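Local coordinates for glutamine amidotransferase domain-containing protein (Thermotoga maritima, PDB 1O1Y), which probably acts as a type 1 glutamine amidotransferase, releasing ammonia from glutamine for transfer to an acceptor substrate, at residues Y126-V131 / L144-W149. Residues are numbered along the deposited sequence; the frame is centred on the assembly and turned at random. Where two conformers were deposited one is given.
Sequences YFVEKV and LRVFQW. With SO4 (sulfate ion), chain E; SO4 (sulfate ion), chain H.
In one of its two modelled conformers, Arg145 carries its guanidinium against the Phe127 ring while two sulfates, probably from the crystallisation liquor, lie near the guanidinium plane at its edge. Arg145 NH2 approaches Phe127 CZ to 3.4 Å, and with 46° between the two planes this is an oblique contact, not a parallel stack. The arginine chain runs out extended to CD, then bends at chi3 (-73°), placing the guanidinium beside the ring. Arg145 NH1 donates to O3 of one sulfate over a long 3.3 Å and also forms a salt bridge with Glu221; the bond from Arg145 NH2 to O3 of the other, though 2.9 Å, is strongly bent and weak. Replacing Phe127 with an alanine removes ring carbons over the guanidinium rim and would probably let the Arg145 head group turn more freely. In the backbone, Phe127 and Arg145 form a non-hydrogen-bonded pair (CA atoms 4.4 Å apart), flanked by hydrogen-bonded pairs Tyr126–Val146 and Val128–Leu144. On the other face, Val128 CG1 packs on Val146 CG2 at 3.8 Å. Gln148 NE2 donates to Gln172 and to a water that donates to Phe127 O, bridging the strands. The pairing is that of adjacent antiparallel strands, here within the mixed sheet of the type 1 glutamine amidotransferase fold.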
ATOM      1  N   TYR A 126       8.841  11.438  -4.609  1.00  8.97           N
ATOM      2  CA  TYR A 126       7.964  12.516  -5.044  1.00 10.50           C
ATOM      3  C   TYR A 126       7.243  13.057  -3.839  1.00 10.03           C
ATOM      4  O   TYR A 126       7.015  12.359  -2.880  1.00 11.19           O
ATOM      5  CB  TYR A 126       6.894  12.014  -6.052  1.00 11.57           C
ATOM      6  CG  TYR A 126       7.414  11.478  -7.385  1.00 10.89           C
ATOM      7  CD1 TYR A 126       7.992  10.233  -7.486  1.00 14.05           C
ATOM      8  CD2 TYR A 126       7.285  12.208  -8.558  1.00 15.83           C
ATOM      9  CE1 TYR A 126       8.464   9.766  -8.656  1.00 13.86           C
ATOM     10  CE2 TYR A 126       7.743  11.714  -9.773  1.00 16.97           C
ATOM     11  CZ  TYR A 126       8.325  10.476  -9.817  1.00 16.89           C
ATOM     12  OH  TYR A 126       8.805   9.962 -11.024  1.00 16.34           O
ATOM     13  N   PHE A 127       6.808  14.304  -3.941  1.00  9.91           N
ATOM     14  CA  PHE A 127       5.852  14.854  -2.963  1.00  8.45           C
ATOM     15  C   PHE A 127       4.408  14.398  -3.198  1.00 10.72           C
ATOM     16  O   PHE A 127       3.936  14.297  -4.337  1.00 11.09           O
ATOM     17  CB  PHE A 127       5.886  16.384  -3.015  1.00  7.77           C
ATOM     18  CG  PHE A 127       7.130  16.997  -2.393  1.00  9.49           C
ATOM     19  CD1 PHE A 127       7.428  16.797  -1.079  1.00 12.35           C
ATOM     20  CD2 PHE A 127       7.980  17.783  -3.140  1.00 16.46           C
ATOM     21  CE1 PHE A 127       8.557  17.372  -0.479  1.00 15.38           C
ATOM     22  CE2 PHE A 127       9.126  18.328  -2.544  1.00 17.92           C
ATOM     23  CZ  PHE A 127       9.392  18.115  -1.218  1.00 14.61           C
ATOM     24  N   VAL A 128       3.693  14.221  -2.091  1.00  9.73           N
ATOM     25  CA  VAL A 128       2.253  14.150  -2.031  1.00  9.96           C
ATOM     26  C   VAL A 128       1.842  15.177  -1.002  1.00 11.43           C
ATOM     27  O   VAL A 128       2.607  15.552  -0.105  1.00 10.05           O
ATOM     28  CB  VAL A 128       1.703  12.763  -1.608  1.00 11.21           C
ATOM     29  CG1 VAL A 128       1.991  11.754  -2.729  1.00 11.63           C
ATOM     30  CG2 VAL A 128       2.237  12.296  -0.281  1.00 14.72           C
ATOM     31  N   GLU A 129       0.633  15.672  -1.163  1.00  9.39           N
ATOM     32  CA  GLU A 129       0.098  16.681  -0.275  1.00  9.67           C
ATOM     33  C   GLU A 129      -1.206  16.152   0.395  1.00  9.47           C
ATOM     34  O   GLU A 129      -2.061  15.460  -0.222  1.00  8.94           O
ATOM     35  CB  GLU A 129      -0.176  17.975  -1.061  1.00  9.28           C
ATOM     36  CG  GLU A 129       1.060  18.566  -1.776  1.00  8.88           C
ATOM     37  CD  GLU A 129       1.410  17.928  -3.098  1.00 14.29           C
ATOM     38  OE1 GLU A 129       0.496  17.549  -3.861  1.00 12.55           O
ATOM     39  OE2 GLU A 129       2.656  17.784  -3.377  1.00 13.66           O
ATOM     40  N   LYS A 130      -1.329  16.445   1.666  1.00 10.57           N
ATOM     41  CA  LYS A 130      -2.432  16.000   2.498  1.00 10.29           C
ATOM     42  C   LYS A 130      -3.586  16.976   2.492  1.00 11.36           C
ATOM     43  O   LYS A 130      -3.437  18.114   2.844  1.00 10.39           O
ATOM     44  CB  LYS A 130      -1.949  15.676   3.918  1.00 11.78           C
ATOM     45  CG  LYS A 130      -3.005  14.919   4.791  1.00 10.97           C
ATOM     46  CD  LYS A 130      -2.582  14.673   6.242  1.00 11.94           C
ATOM     47  CE  LYS A 130      -2.824  15.821   7.156  1.00 14.80           C
ATOM     48  NZ  LYS A 130      -2.612  15.465   8.598  1.00 13.14           N
ATOM     49  N   VAL A 131      -4.750  16.494   2.043  1.00 10.79           N
ATOM     50  CA  VAL A 131      -5.878  17.327   1.757  1.00 10.68           C
ATOM     51  C   VAL A 131      -7.098  16.979   2.629  1.00 11.65           C
ATOM     52  O   VAL A 131      -8.222  17.321   2.326  1.00 11.67           O
ATOM     53  CB  VAL A 131      -6.218  17.265   0.244  1.00 11.50           C
ATOM     54  CG1 VAL A 131      -5.065  17.781  -0.571  1.00  9.97           C
ATOM     55  CG2 VAL A 131      -6.571  15.870  -0.233  1.00  9.92           C
ATOM     56  N   LEU A 144       4.698  15.833   1.940  1.00 11.17           N
ATOM     57  CA  LEU A 144       5.485  14.663   2.404  1.00 10.97           C
ATOM     58  C   LEU A 144       6.192  14.064   1.182  1.00 12.13           C
ATOM     59  O   LEU A 144       5.546  13.802   0.151  1.00 11.08           O
ATOM     60  CB  LEU A 144       4.512  13.616   3.029  1.00 12.76           C
ATOM     61  CG  LEU A 144       5.143  12.364   3.686  1.00 15.61           C
ATOM     62  CD1 LEU A 144       6.038  12.689   4.900  1.00 19.85           C
ATOM     63  CD2 LEU A 144       4.069  11.408   4.096  1.00 21.82           C
ATOM     64  N   ARG A 145       7.479  13.780   1.332  1.00 11.37           N
ATOM     65  CA  ARG A 145       8.213  13.036   0.317  1.00 12.22           C
ATOM     66  C   ARG A 145       8.032  11.551   0.530  1.00 12.31           C
ATOM     67  O   ARG A 145       8.264  11.027   1.615  1.00 12.18           O
ATOM     68  CB  ARG A 145       9.676  13.401   0.377  1.00 13.60           C
ATOM     69  CG  ARG A 145      10.430  12.946  -0.813  1.00 20.44           C
ATOM     70  CD  ARG A 145      11.912  13.382  -0.807  1.00 21.16           C
ATOM     71  NE  ARG A 145      12.067  14.808  -1.081  0.65 24.57           N
ATOM     72  CZ  ARG A 145      12.388  15.742  -0.190  0.65 15.28           C
ATOM     73  NH1 ARG A 145      12.610  15.444   1.097  0.65 22.89           N
ATOM     74  NH2 ARG A 145      12.534  16.999  -0.597  0.65 17.62           N
ATOM     75  N   VAL A 146       7.555  10.880  -0.515  1.00 10.30           N
ATOM     76  CA  VAL A 146       7.241   9.460  -0.466  1.00 10.49           C
ATOM     77  C   VAL A 146       7.777   8.722  -1.697  1.00 10.85           C
ATOM     78  O   VAL A 146       8.187   9.338  -2.724  1.00 11.05           O
ATOM     79  CB  VAL A 146       5.714   9.229  -0.369  1.00 10.17           C
ATOM     80  CG1 VAL A 146       5.147   9.911   0.835  1.00 12.64           C
ATOM     81  CG2 VAL A 146       5.019   9.643  -1.661  1.00 10.31           C
ATOM     82  N   PHE A 147       7.816   7.401  -1.596  1.00  8.94           N
ATOM     83  CA  PHE A 147       8.361   6.588  -2.687  1.00 11.05           C
ATOM     84  C   PHE A 147       7.226   6.017  -3.581  1.00 10.44           C
ATOM     85  O   PHE A 147       6.228   5.482  -3.106  1.00 12.04           O
ATOM     86  CB  PHE A 147       9.191   5.461  -2.135  1.00  9.97           C
ATOM     87  CG  PHE A 147       9.818   4.595  -3.174  1.00 10.57           C
ATOM     88  CD1 PHE A 147      10.760   5.100  -4.052  1.00 11.71           C
ATOM     89  CD2 PHE A 147       9.500   3.234  -3.224  1.00 15.36           C
ATOM     90  CE1 PHE A 147      11.363   4.240  -5.007  1.00 12.83           C
ATOM     91  CE2 PHE A 147      10.086   2.401  -4.144  1.00 16.43           C
ATOM     92  CZ  PHE A 147      11.003   2.913  -5.052  1.00 14.69           C
ATOM     93  N   GLN A 148       7.397   6.183  -4.872  1.00 10.96           N
ATOM     94  CA  GLN A 148       6.394   5.813  -5.872  1.00  9.71           C
ATOM     95  C   GLN A 148       6.974   4.816  -6.830  1.00  9.18           C
ATOM     96  O   GLN A 148       8.152   4.906  -7.240  1.00 11.21           O
ATOM     97  CB  GLN A 148       5.974   7.025  -6.715  1.00  8.61           C
ATOM     98  CG  GLN A 148       5.292   8.131  -5.899  1.00 10.96           C
ATOM     99  CD  GLN A 148       3.834   7.850  -5.616  1.00 12.97           C
ATOM    100  OE1 GLN A 148       3.367   6.710  -5.729  1.00 12.96           O
ATOM    101  NE2 GLN A 148       3.094   8.908  -5.243  1.00 12.12           N
ATOM    102  N   TRP A 149       6.147   3.878  -7.238  1.00 10.59           N
ATOM    103  CA  TRP A 149       6.503   2.988  -8.313  1.00 11.81           C
ATOM    104  C   TRP A 149       5.233   2.524  -9.025  1.00 11.73           C
ATOM    105  O   TRP A 149       4.784   1.400  -8.858  1.00 12.55           O
ATOM    106  CB  TRP A 149       7.296   1.785  -7.799  1.00 12.69           C
ATOM    107  CG  TRP A 149       8.112   1.124  -8.912  1.00 13.83           C
ATOM    108  CD1 TRP A 149       7.681   0.768 -10.154  1.00 23.97           C
ATOM    109  CD2 TRP A 149       9.507   0.787  -8.869  1.00 10.99           C
ATOM    110  NE1 TRP A 149       8.722   0.243 -10.883  1.00 24.32           N
ATOM    111  CE2 TRP A 149       9.846   0.225 -10.104  1.00 21.79           C
ATOM    112  CE3 TRP A 149      10.503   0.918  -7.908  1.00 16.10           C
ATOM    113  CZ2 TRP A 149      11.140  -0.220 -10.389  1.00 21.06           C
ATOM    114  CZ3 TRP A 149      11.775   0.463  -8.191  1.00 18.36           C
ATOM    115  CH2 TRP A 149      12.078  -0.088  -9.413  1.00 18.99           C
TER
HETATM  116  S   SO4 E 404      12.125  21.151  -0.471  0.50 16.94           S
HETATM  117  O1  SO4 E 404      13.122  22.173  -0.245  0.50 16.20           O
HETATM  118  O2  SO4 E 404      11.261  21.065   0.669  0.50 11.81           O
HETATM  119  O3  SO4 E 404      12.725  19.854  -0.739  0.50 21.37           O
HETATM  120  O4  SO4 E 404      11.445  21.471  -1.705  0.50 12.02           O
HETATM  121  S   SO4 H 407      13.872  18.412   4.381  0.50 24.15           S
HETATM  122  O1  SO4 H 407      15.154  18.766   4.982  0.50 12.16           O
HETATM  123  O2  SO4 H 407      12.904  18.090   5.423  0.50 33.33           O
HETATM  124  O3  SO4 H 407      13.901  17.233   3.493  0.50 20.70           O
HETATM  125  O4  SO4 H 407      13.364  19.598   3.717  0.50 24.57           O
HETATM  126  O   HOH W   1       3.486  11.778  -5.893  1.00 19.83           O